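PDB 5BY3: BtGH115A from Bacteroides thetaiotaomicron, which probably removes 4-O-methyl-glucuronic acid from decorated arabinogalactans as a family GH115 alpha-glucuronidase. Local coordinates for residues S130-W135 with F200-R205; G164-D169 with T210-M215; W365-Y370 with V390-S395. All coordinates share one frame; numbering follows the deposited sequence.

Contact 1 (S130-W135 with F200-R205); sequences SPWEWW and FELLLR
Helix 193-205, the helix that leads into strand 210-212 of the parallel (beta/alpha) barrel, is covered here by the loop that follows helix 113-126, with Leu202 and Arg205 carrying most of the contact. Leu202 is wedged between two tryptophans of the loop. CG lies anti to the backbone N (chi1 175°), which carries the branch point out to the loop, and the two methyls part toward different rings. CD1 sits over a face of Trp132, 3.9 Å from the centroid of the six-membered ring, while CD2 stands almost straight above the five-membered ring of Trp135, 3.7 Å from its centroid; both are CH-pi contacts. The opposite face of Trp135 is covered by CZ3 of Trp134, which leaves the indole clamped between an aromatic edge and a methyl group. Both indole nitrogens have partners beyond the loop: Trp132 NE1 binds Glu445, and Trp135 NE1 binds the carbonyl of Arg198, one turn before Leu202 on helix 193-205.

Arg205 runs extended past Pro131, its CD 3.7 Å from the Pro131 O, to a salt bridge with Glu133. The bond from NH2 to OE1 (3.1 Å) is weak and bent, 126° at the hydrogen, and the two planes stand 78° apart. Asp50 takes NH1 of the same guanidinium and Arg49 also reaches Glu133 OE1, tying the ion network to helix 38-55. A type I turn from Ser130 to Glu133 shapes the loop, reinforced by an ST turn in which Trp132 N donates to Ser130 OG; the same hydroxyl is also hydrogen-bonded to Glu473 OE1. A water bridges the polar side, donating to Glu133 OE1 and Glu201 OE1 and accepting from Arg205 NE at 3.0 Å.

Contact 2 (G164-D169 with T210-M215); sequences GIFIND and TYWPAM
Phe166 and Trp212 pair across the first two strands of the parallel TIM-barrel sheet, 162-166 and 210-212, whose short segments run 7° from parallel. Near the chain, CB of Phe166 packs on both CB and CE3 of Trp212. CG, anti to the backbone N (chi1 174°), lays the ring alongside the backbone of Trp212 to Met215. It lies 3.6 Å from Trp212 CE3, where the edge of the indole points at the phenyl face in an edge-to-face pair. One flank of the ring follows the partner backbone: CD1 touches Trp212 CB and comes 3.4 Å from Trp212 O, which lies in the ring plane, and CE1 meets Pro213 O and CG of Met215, a selenomethionine. CD2, on the other flank, stays beside Trp212 CE3, and the tip CZ again meets Met215 CG. CB of Asn168 covers the face turned away from Trp212, so the ring is enclosed on both faces and along one edge. With an alanine in place of Phe166, the indole edge of Trp212 would probably lose the face it packs against, and a gap would be likely to open between it and Asn168.

Ile165 and Tyr211 point to the other side of the sheet, toward helix 193-205. Ile167 joins them, its CD1 3.4 Å from CE1 at the edge of the tyrosine ring. Gly164, paired with Thr210, lies so close to the neighbouring strand that any CB would run into Thr210 O.

The backbones are joined by a nearly linear bond from Trp212 N to Ile165 O (2.9 Å), and by a weaker one from Ile167 N to Trp212 O. Farther along, a water takes over, lying 3.0 Å from Ile167 O and accepting from Met215 N at 2.9 Å.

Contact 3 (W365-Y370 with V390-S395); sequences WCDDNY and VYYHVS
Asp367 and His393 form the tight end of this contact, where strands 362-366 and 388-393 of the parallel barrel sheet run into their C-terminal loops. The aspartate grips the histidine twice. His393 ND1 meets Asp367 OD1 at 2.8 Å on the syn side of the carboxylate, 21° out of its plane, with the carboxylate and imidazole planes only 20° apart, and the backbone N of His393 donates to OD2 at 2.6 Å from above the carboxylate plane. A chi1 of 77° places the carboxylate between the aspartate's own N and carbonyl carbon, which turns it across to the neighbouring strand. OD1 also accepts from Asn369 N, 2.8 Å away and well out of the plane, closing an Asx turn, and a water lies 3.0 Å from OD1 and 2.9 Å from Tyr391 O, between the two strands. OD2 meanwhile rests over one face of the Tyr392 ring. The histidine is thus fixed at its edge, and Asn369 covers one of its faces: ND2 stands 3.1 Å from CE1, with the amide nearly perpendicular to the ring.

The other end is looser in its side chains, though equally buried. Regular parallel-strand bonds from Tyr391 N to Trp365 O and from Asp367 N to Tyr391 O do most of the holding. Cys366 SG merely lies beside the edge of the Tyr391 ring, 3.9 Å from CD2, and the indole of Trp365 turns off to meet the rings of Tyr351 and His375.

The two strands belong to one beta-alpha-beta unit, connected through helix 379-383. Beyond them, strand 429-433 bonds to the far side of 388-393, helix 411-423 packs on Val390 and Tyr392, and helix 730-738 touches Asp368 and Tyr370.

All three contacts are buried, but at different depths of the fold. Contacts 2 and 3 lie within the same parallel barrel sheet, and strand 429-433 separates their strand pairs; they meet inside the barrel, where Phe166 CE2 packs 3.4 Å from Tyr391 OH. Contact 1 lies outside that sheet and joins a barrel helix to a loop. It reaches contact 2 through the other side of the same helix, with Phe200 CE1 3.4 Å from Tyr211 CD2, and does not touch contact 3. The chemistry follows: methyl-on-indole packing beside an ion network in contact 1, aromatic packing in contact 2, and a carboxylate-histidine pairing in contact 3.

Contact 1 (S130-W135 with F200-R205)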
loop_
_atom_site.group_PDB
_atom_site.type_symbol
_atom_site.label_atom_id
_atom_site.label_comp_id
_atom_site.label_asym_id
_atom_site.label_seq_id
_atom_site.Cartn_x
_atom_site.Cartn_y
_atom_site.Cartn_z
ATOM N N SER A 130 -9.562 -14.185 -10.630
ATOM C CA SER A 130 -9.045 -13.044 -9.879
ATOM C C SER A 130 -8.253 -13.504 -8.631
ATOM O O SER A 130 -8.625 -14.504 -7.994
ATOM C CB SER A 130 -10.231 -12.155 -9.457
ATOM O OG SER A 130 -9.977 -11.355 -8.306
ATOM N N PRO A 131 -7.172 -12.768 -8.266
ATOM C CA PRO A 131 -6.588 -12.873 -6.911
ATOM C C PRO A 131 -7.607 -12.847 -5.756
ATOM O O PRO A 131 -7.360 -13.461 -4.712
ATOM C CB PRO A 131 -5.699 -11.622 -6.820
ATOM C CG PRO A 131 -5.213 -11.446 -8.228
ATOM C CD PRO A 131 -6.336 -11.911 -9.142
ATOM N N TRP A 132 -8.727 -12.159 -5.947
ATOM C CA TRP A 132 -9.720 -11.973 -4.906
ATOM C C TRP A 132 -10.950 -12.909 -5.025
ATOM O O TRP A 132 -11.979 -12.695 -4.350
ATOM C CB TRP A 132 -10.141 -10.522 -4.907
ATOM C CG TRP A 132 -8.972 -9.608 -4.929
ATOM C CD1 TRP A 132 -8.391 -9.065 -6.011
ATOM C CD2 TRP A 132 -8.215 -9.178 -3.802
ATOM N NE1 TRP A 132 -7.309 -8.292 -5.635
ATOM C CE2 TRP A 132 -7.182 -8.356 -4.281
ATOM C CE3 TRP A 132 -8.312 -9.416 -2.429
ATOM C CZ2 TRP A 132 -6.268 -7.747 -3.445
ATOM C CZ3 TRP A 132 -7.407 -8.815 -1.585
ATOM C CH2 TRP A 132 -6.391 -7.985 -2.093
ATOM N N GLU A 133 -10.826 -13.908 -5.908
ATOM C CA GLU A 133 -11.691 -15.085 -6.004
ATOM C C GLU A 133 -12.318 -15.447 -4.655
ATOM O O GLU A 133 -13.543 -15.497 -4.501
ATOM C CB GLU A 133 -10.829 -16.242 -6.537
ATOM C CG GLU A 133 -11.405 -17.649 -6.473
ATOM C CD GLU A 133 -10.942 -18.448 -5.277
ATOM O OE1 GLU A 133 -9.721 -18.502 -4.989
ATOM O OE2 GLU A 133 -11.825 -19.055 -4.631
ATOM N N TRP A 134 -11.467 -15.679 -3.672
ATOM C CA TRP A 134 -11.923 -15.967 -2.337
ATOM C C TRP A 134 -12.006 -14.707 -1.476
ATOM O O TRP A 134 -12.991 -14.552 -0.733
ATOM C CB TRP A 134 -11.023 -17.004 -1.678
ATOM C CG TRP A 134 -11.660 -17.576 -0.425
ATOM C CD1 TRP A 134 -12.622 -18.568 -0.350
ATOM C CD2 TRP A 134 -11.374 -17.188 0.927
ATOM N NE1 TRP A 134 -12.939 -18.803 0.966
ATOM C CE2 TRP A 134 -12.201 -17.974 1.771
ATOM C CE3 TRP A 134 -10.486 -16.268 1.501
ATOM C CZ2 TRP A 134 -12.175 -17.864 3.158
ATOM C CZ3 TRP A 134 -10.458 -16.146 2.887
ATOM C CH2 TRP A 134 -11.309 -16.943 3.707
ATOM N N TRP A 135 -10.991 -13.830 -1.589
ATOM C CA TRP A 135 -10.769 -12.744 -0.631
ATOM C C TRP A 135 -11.716 -11.538 -0.805
ATOM O O TRP A 135 -11.916 -10.727 0.127
ATOM C CB TRP A 135 -9.294 -12.310 -0.620
ATOM C CG TRP A 135 -8.413 -13.172 0.301
ATOM C CD1 TRP A 135 -7.666 -14.300 -0.050
ATOM C CD2 TRP A 135 -8.222 -12.997 1.709
ATOM N NE1 TRP A 135 -7.028 -14.798 1.058
ATOM C CE2 TRP A 135 -7.343 -14.018 2.146
ATOM C CE3 TRP A 135 -8.704 -12.063 2.654
ATOM C CZ2 TRP A 135 -6.957 -14.143 3.476
ATOM C CZ3 TRP A 135 -8.309 -12.176 3.971
ATOM C CH2 TRP A 135 -7.452 -13.230 4.380
ATOM N N PHE A 200 -1.483 -16.712 2.373
ATOM C CA PHE A 200 -0.460 -17.129 1.431
ATOM C C PHE A 200 -0.984 -17.448 0.033
ATOM O O PHE A 200 -0.294 -17.122 -0.968
ATOM C CB PHE A 200 0.414 -18.251 1.974
ATOM C CG PHE A 200 0.989 -18.008 3.356
ATOM C CD1 PHE A 200 1.313 -16.737 3.808
ATOM C CD2 PHE A 200 1.235 -19.091 4.204
ATOM C CE1 PHE A 200 1.845 -16.556 5.075
ATOM C CE2 PHE A 200 1.758 -18.910 5.489
ATOM C CZ PHE A 200 2.073 -17.643 5.915
ATOM N N GLU A 201 -2.198 -18.014 -0.069
ATOM C CA GLU A 201 -2.875 -18.099 -1.391
ATOM C C GLU A 201 -2.986 -16.727 -2.053
ATOM O O GLU A 201 -2.785 -16.568 -3.259
ATOM C CB GLU A 201 -4.326 -18.558 -1.262
ATOM C CG GLU A 201 -4.568 -20.020 -1.037
ATOM C CD GLU A 201 -6.045 -20.337 -0.843
ATOM O OE1 GLU A 201 -6.944 -19.507 -1.136
ATOM O OE2 GLU A 201 -6.303 -21.447 -0.382
ATOM N N LEU A 202 -3.373 -15.742 -1.255
ATOM C CA LEU A 202 -3.584 -14.417 -1.782
ATOM C C LEU A 202 -2.257 -13.891 -2.293
ATOM O O LEU A 202 -2.226 -13.312 -3.384
ATOM C CB LEU A 202 -4.210 -13.499 -0.737
ATOM C CG LEU A 202 -4.421 -12.020 -1.037
ATOM C CD1 LEU A 202 -5.247 -11.779 -2.283
ATOM C CD2 LEU A 202 -5.080 -11.382 0.176
ATOM N N LEU A 203 -1.172 -14.134 -1.542
ATOM C CA LEU A 203 0.150 -13.608 -1.926
ATOM C C LEU A 203 0.663 -14.294 -3.159
ATOM O O LEU A 203 1.161 -13.644 -4.062
ATOM C CB LEU A 203 1.161 -13.722 -0.796
ATOM C CG LEU A 203 0.864 -12.919 0.471
ATOM C CD1 LEU A 203 1.900 -13.251 1.531
ATOM C CD2 LEU A 203 0.786 -11.417 0.227
ATOM N N LEU A 204 0.481 -15.607 -3.228
ATOM C CA LEU A 204 0.803 -16.368 -4.439
ATOM C C LEU A 204 0.092 -15.810 -5.662
ATOM O O LEU A 204 0.727 -15.499 -6.692
ATOM C CB LEU A 204 0.469 -17.853 -4.239
ATOM C CG LEU A 204 1.327 -18.721 -3.285
ATOM C CD1 LEU A 204 1.142 -20.217 -3.513
ATOM C CD2 LEU A 204 2.810 -18.386 -3.341
ATOM N N ARG A 205 -1.221 -15.616 -5.531
ATOM C CA ARG A 205 -2.020 -15.120 -6.655
ATOM C C ARG A 205 -1.639 -13.689 -7.029
ATOM O O ARG A 205 -1.863 -13.277 -8.171
ATOM C CB ARG A 205 -3.499 -15.169 -6.317
ATOM C CG ARG A 205 -4.104 -16.539 -6.291
ATOM C CD ARG A 205 -5.626 -16.353 -6.156
ATOM N NE ARG A 205 -6.399 -17.583 -5.933
ATOM C CZ ARG A 205 -6.526 -18.570 -6.818
ATOM N NH1 ARG A 205 -5.888 -18.522 -7.992
ATOM N NH2 ARG A 205 -7.264 -19.641 -6.520
HETATM O O HOH W 1 -7.787 -17.540 -3.264
#

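Contact 2 (G164-D169 with T210-M215)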
loop_
_atom_site.group_PDB
_atom_site.type_symbol
_atom_site.label_atom_id
_atom_site.label_comp_id
_atom_site.label_asym_id
_atom_site.label_seq_id
_atom_site.Cartn_x
_atom_site.Cartn_y
_atom_site.Cartn_z
ATOM N N GLY A 164 5.846 -7.898 -0.696
ATOM C CA GLY A 164 5.051 -8.527 0.315
ATOM C C GLY A 164 4.238 -7.539 1.059
ATOM O O GLY A 164 4.270 -6.334 0.764
ATOM N N ILE A 165 3.525 -8.078 2.045
ATOM C CA ILE A 165 2.645 -7.299 2.873
ATOM C C ILE A 165 2.979 -7.498 4.332
ATOM O O ILE A 165 3.564 -8.503 4.725
ATOM C CB ILE A 165 1.153 -7.689 2.617
ATOM C CG1 ILE A 165 0.817 -9.073 3.232
ATOM C CG2 ILE A 165 0.805 -7.551 1.118
ATOM C CD1 ILE A 165 -0.659 -9.444 3.214
ATOM N N PHE A 166 2.537 -6.543 5.125
ATOM C CA PHE A 166 2.600 -6.567 6.556
ATOM C C PHE A 166 1.161 -6.462 7.159
ATOM O O PHE A 166 0.558 -5.406 7.082
ATOM C CB PHE A 166 3.538 -5.378 6.975
ATOM C CG PHE A 166 3.640 -5.128 8.477
ATOM C CD1 PHE A 166 3.454 -6.160 9.419
ATOM C CD2 PHE A 166 3.948 -3.844 8.947
ATOM C CE1 PHE A 166 3.551 -5.914 10.790
ATOM C CE2 PHE A 166 4.047 -3.595 10.313
ATOM C CZ PHE A 166 3.876 -4.643 11.238
ATOM N N ILE A 167 0.608 -7.539 7.746
ATOM C CA ILE A 167 -0.632 -7.393 8.500
ATOM C C ILE A 167 -0.281 -6.667 9.813
ATOM O O ILE A 167 0.554 -7.159 10.576
ATOM C CB ILE A 167 -1.386 -8.722 8.787
ATOM C CG1 ILE A 167 -2.121 -9.287 7.582
ATOM C CG2 ILE A 167 -2.515 -8.495 9.784
ATOM C CD1 ILE A 167 -1.284 -9.542 6.367
ATOM N N ASN A 168 -0.925 -5.516 10.047
ATOM C CA ASN A 168 -0.648 -4.591 11.170
ATOM C C ASN A 168 -1.920 -3.899 11.571
ATOM O O ASN A 168 -2.854 -3.864 10.792
ATOM C CB ASN A 168 0.333 -3.501 10.706
ATOM C CG ASN A 168 1.021 -2.768 11.851
ATOM O OD1 ASN A 168 1.309 -3.344 12.906
ATOM N ND2 ASN A 168 1.352 -1.510 11.620
ATOM N N ASP A 169 -1.979 -3.321 12.769
ATOM C CA ASP A 169 -3.202 -2.621 13.204
ATOM C C ASP A 169 -4.473 -3.495 13.087
ATOM O O ASP A 169 -5.596 -2.998 12.817
ATOM C CB ASP A 169 -3.353 -1.291 12.447
ATOM C CG ASP A 169 -2.145 -0.352 12.647
ATOM O OD1 ASP A 169 -1.757 -0.080 13.822
ATOM O OD2 ASP A 169 -1.580 0.123 11.625
ATOM N N THR A 210 6.801 -12.496 0.108
ATOM C CA THR A 210 7.248 -12.114 1.449
ATOM C C THR A 210 6.056 -11.765 2.378
ATOM O O THR A 210 5.038 -11.294 1.915
ATOM C CB THR A 210 8.232 -10.926 1.324
ATOM O OG1 THR A 210 9.297 -11.276 0.421
ATOM C CG2 THR A 210 8.791 -10.511 2.647
ATOM N N TYR A 211 6.194 -11.986 3.679
ATOM C CA TYR A 211 5.144 -11.696 4.649
ATOM C C TYR A 211 5.751 -11.206 5.940
ATOM O O TYR A 211 6.717 -11.783 6.411
ATOM C CB TYR A 211 4.327 -12.973 4.923
ATOM C CG TYR A 211 3.178 -12.875 5.930
ATOM C CD1 TYR A 211 2.287 -11.810 5.917
ATOM C CD2 TYR A 211 2.957 -13.905 6.859
ATOM C CE1 TYR A 211 1.252 -11.738 6.835
ATOM C CE2 TYR A 211 1.919 -13.858 7.747
ATOM C CZ TYR A 211 1.059 -12.770 7.745
ATOM O OH TYR A 211 0.006 -12.714 8.660
ATOM N N TRP A 212 5.199 -10.125 6.485
ATOM C CA TRP A 212 5.471 -9.725 7.857
ATOM C C TRP A 212 4.192 -10.027 8.624
ATOM O O TRP A 212 3.199 -9.355 8.439
ATOM C CB TRP A 212 5.806 -8.235 7.962
ATOM C CG TRP A 212 7.112 -7.784 7.337
ATOM C CD1 TRP A 212 8.017 -8.536 6.602
ATOM C CD2 TRP A 212 7.637 -6.454 7.359
ATOM N NE1 TRP A 212 9.081 -7.750 6.206
ATOM C CE2 TRP A 212 8.864 -6.469 6.639
ATOM C CE3 TRP A 212 7.203 -5.248 7.937
ATOM C CZ2 TRP A 212 9.641 -5.327 6.491
ATOM C CZ3 TRP A 212 7.969 -4.121 7.783
ATOM C CH2 TRP A 212 9.169 -4.161 7.085
ATOM N N PRO A 213 4.206 -11.065 9.478
ATOM C CA PRO A 213 2.982 -11.518 10.160
ATOM C C PRO A 213 2.468 -10.482 11.146
ATOM O O PRO A 213 3.230 -9.597 11.495
ATOM C CB PRO A 213 3.463 -12.750 10.916
ATOM C CG PRO A 213 4.913 -12.465 11.209
ATOM C CD PRO A 213 5.415 -11.753 9.990
ATOM N N ALA A 214 1.199 -10.588 11.579
ATOM C CA ALA A 214 0.623 -9.739 12.680
ATOM C C ALA A 214 1.452 -9.902 13.917
ATOM O O ALA A 214 1.945 -11.001 14.181
ATOM C CB ALA A 214 -0.807 -10.151 13.007
HETATM N N MSE A 215 1.573 -8.847 14.707
HETATM C CA MSE A 215 2.542 -8.846 15.801
HETATM C C MSE A 215 2.152 -7.912 16.892
HETATM O O MSE A 215 2.934 -7.654 17.813
HETATM C CB MSE A 215 3.947 -8.492 15.245
HETATM C CG MSE A 215 4.107 -7.192 14.442
HETATM SE SE MSE A 215 3.846 -5.555 15.517
HETATM C CE MSE A 215 5.703 -5.159 16.064
HETATM O O HOH W 2 0.741 -6.344 13.408
#

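Contact 3 (W365-Y370 with V390-S395)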
loop_
_atom_site.group_PDB
_atom_site.type_symbol
_atom_site.label_atom_id
_atom_site.label_comp_id
_atom_site.label_asym_id
_atom_site.label_seq_id
_atom_site.Cartn_x
_atom_site.Cartn_y
_atom_site.Cartn_z
ATOM N N TRP A 365 14.204 1.887 3.096
ATOM C CA TRP A 365 13.647 3.214 3.324
ATOM C C TRP A 365 12.155 3.159 3.669
ATOM O O TRP A 365 11.463 2.160 3.398
ATOM C CB TRP A 365 13.985 4.116 2.137
ATOM C CG TRP A 365 15.441 3.954 1.774
ATOM C CD1 TRP A 365 15.959 3.427 0.615
ATOM C CD2 TRP A 365 16.564 4.255 2.617
ATOM N NE1 TRP A 365 17.335 3.414 0.669
ATOM C CE2 TRP A 365 17.736 3.916 1.885
ATOM C CE3 TRP A 365 16.697 4.793 3.906
ATOM C CZ2 TRP A 365 19.020 4.106 2.405
ATOM C CZ3 TRP A 365 17.985 4.978 4.424
ATOM C CH2 TRP A 365 19.116 4.631 3.681
ATOM N N CYS A 366 11.685 4.223 4.308
ATOM C CA CYS A 366 10.326 4.265 4.815
ATOM C C CYS A 366 9.555 5.469 4.316
ATOM O O CYS A 366 10.141 6.520 4.106
ATOM C CB CYS A 366 10.370 4.281 6.329
ATOM S SG CYS A 366 10.924 2.682 6.896
ATOM N N ASP A 367 8.243 5.310 4.119
ATOM C CA ASP A 367 7.389 6.464 3.848
ATOM C C ASP A 367 7.057 7.103 5.201
ATOM O O ASP A 367 7.439 6.554 6.209
ATOM C CB ASP A 367 6.144 6.045 3.063
ATOM C CG ASP A 367 5.065 5.363 3.940
ATOM O OD1 ASP A 367 5.228 5.153 5.178
ATOM O OD2 ASP A 367 4.016 5.053 3.363
ATOM N N ASP A 368 6.339 8.237 5.219
ATOM C CA ASP A 368 6.074 8.973 6.455
ATOM C C ASP A 368 4.722 8.558 7.058
ATOM O O ASP A 368 4.084 9.315 7.782
ATOM C CB ASP A 368 6.110 10.472 6.155
ATOM C CG ASP A 368 4.996 10.933 5.165
ATOM O OD1 ASP A 368 4.265 10.100 4.569
ATOM O OD2 ASP A 368 4.843 12.165 4.997
ATOM N N ASN A 369 4.294 7.354 6.704
ATOM C CA ASN A 369 3.049 6.761 7.133
ATOM C C ASN A 369 1.837 7.248 6.359
ATOM O O ASN A 369 0.749 6.680 6.516
ATOM C CB ASN A 369 2.825 6.918 8.656
ATOM C CG ASN A 369 4.077 6.611 9.480
ATOM O OD1 ASN A 369 4.531 7.456 10.275
ATOM N ND2 ASN A 369 4.630 5.422 9.304
ATOM N N TYR A 370 2.011 8.301 5.548
ATOM C CA TYR A 370 0.931 8.809 4.711
ATOM C C TYR A 370 1.286 8.721 3.232
ATOM O O TYR A 370 0.753 9.471 2.395
ATOM C CB TYR A 370 0.482 10.183 5.191
ATOM C CG TYR A 370 -0.012 10.181 6.649
ATOM C CD1 TYR A 370 0.869 10.023 7.719
ATOM C CD2 TYR A 370 -1.385 10.322 6.958
ATOM C CE1 TYR A 370 0.408 10.006 9.033
ATOM C CE2 TYR A 370 -1.858 10.304 8.283
ATOM C CZ TYR A 370 -0.965 10.144 9.304
ATOM O OH TYR A 370 -1.410 10.114 10.591
ATOM N N VAL A 390 11.828 -0.524 0.320
ATOM C CA VAL A 390 10.868 0.450 0.856
ATOM C C VAL A 390 9.716 -0.236 1.595
ATOM O O VAL A 390 9.204 -1.280 1.144
ATOM C CB VAL A 390 10.369 1.485 -0.209
ATOM C CG1 VAL A 390 9.474 0.860 -1.279
ATOM C CG2 VAL A 390 9.696 2.684 0.454
ATOM N N TYR A 391 9.384 0.354 2.747
ATOM C CA TYR A 391 8.277 0.004 3.582
ATOM C C TYR A 391 7.304 1.170 3.436
ATOM O O TYR A 391 7.617 2.294 3.850
ATOM C CB TYR A 391 8.736 -0.153 5.033
ATOM C CG TYR A 391 7.629 -0.268 6.075
ATOM C CD1 TYR A 391 6.465 -1.070 5.857
ATOM C CD2 TYR A 391 7.750 0.390 7.302
ATOM C CE1 TYR A 391 5.460 -1.174 6.841
ATOM C CE2 TYR A 391 6.746 0.287 8.284
ATOM C CZ TYR A 391 5.605 -0.478 8.051
ATOM O OH TYR A 391 4.631 -0.547 9.036
ATOM N N TYR A 392 6.139 0.874 2.829
ATOM C CA TYR A 392 5.101 1.840 2.446
ATOM C C TYR A 392 3.796 1.561 3.197
ATOM O O TYR A 392 3.510 0.401 3.506
ATOM C CB TYR A 392 4.850 1.753 0.942
ATOM C CG TYR A 392 4.201 2.986 0.290
ATOM C CD1 TYR A 392 4.970 4.055 -0.148
ATOM C CD2 TYR A 392 2.823 3.052 0.078
ATOM C CE1 TYR A 392 4.386 5.160 -0.758
ATOM C CE2 TYR A 392 2.236 4.143 -0.536
ATOM C CZ TYR A 392 3.029 5.194 -0.953
ATOM O OH TYR A 392 2.472 6.283 -1.565
ATOM N N HIS A 393 3.018 2.615 3.470
ATOM C CA HIS A 393 1.764 2.504 4.215
ATOM C C HIS A 393 0.542 2.816 3.373
ATOM O O HIS A 393 0.480 3.888 2.779
ATOM C CB HIS A 393 1.744 3.459 5.422
ATOM C CG HIS A 393 2.566 3.003 6.582
ATOM N ND1 HIS A 393 3.938 3.155 6.630
ATOM C CD2 HIS A 393 2.209 2.425 7.751
ATOM C CE1 HIS A 393 4.391 2.682 7.777
ATOM N NE2 HIS A 393 3.362 2.234 8.477
ATOM N N VAL A 394 -0.421 1.897 3.331
ATOM C CA VAL A 394 -1.808 2.251 2.902
ATOM C C VAL A 394 -2.787 2.183 4.088
ATOM O O VAL A 394 -3.985 2.355 3.940
ATOM C CB VAL A 394 -2.348 1.431 1.690
ATOM C CG1 VAL A 394 -1.541 1.724 0.418
ATOM C CG2 VAL A 394 -2.397 -0.053 2.002
ATOM N N SER A 395 -2.224 1.967 5.277
ATOM C CA SER A 395 -2.968 1.948 6.543
ATOM C C SER A 395 -2.044 2.389 7.700
ATOM O O SER A 395 -0.848 2.136 7.670
ATOM C CB SER A 395 -3.560 0.556 6.773
ATOM O OG SER A 395 -4.160 0.488 8.042
HETATM O O HOH W 3 7.342 3.471 6.537
#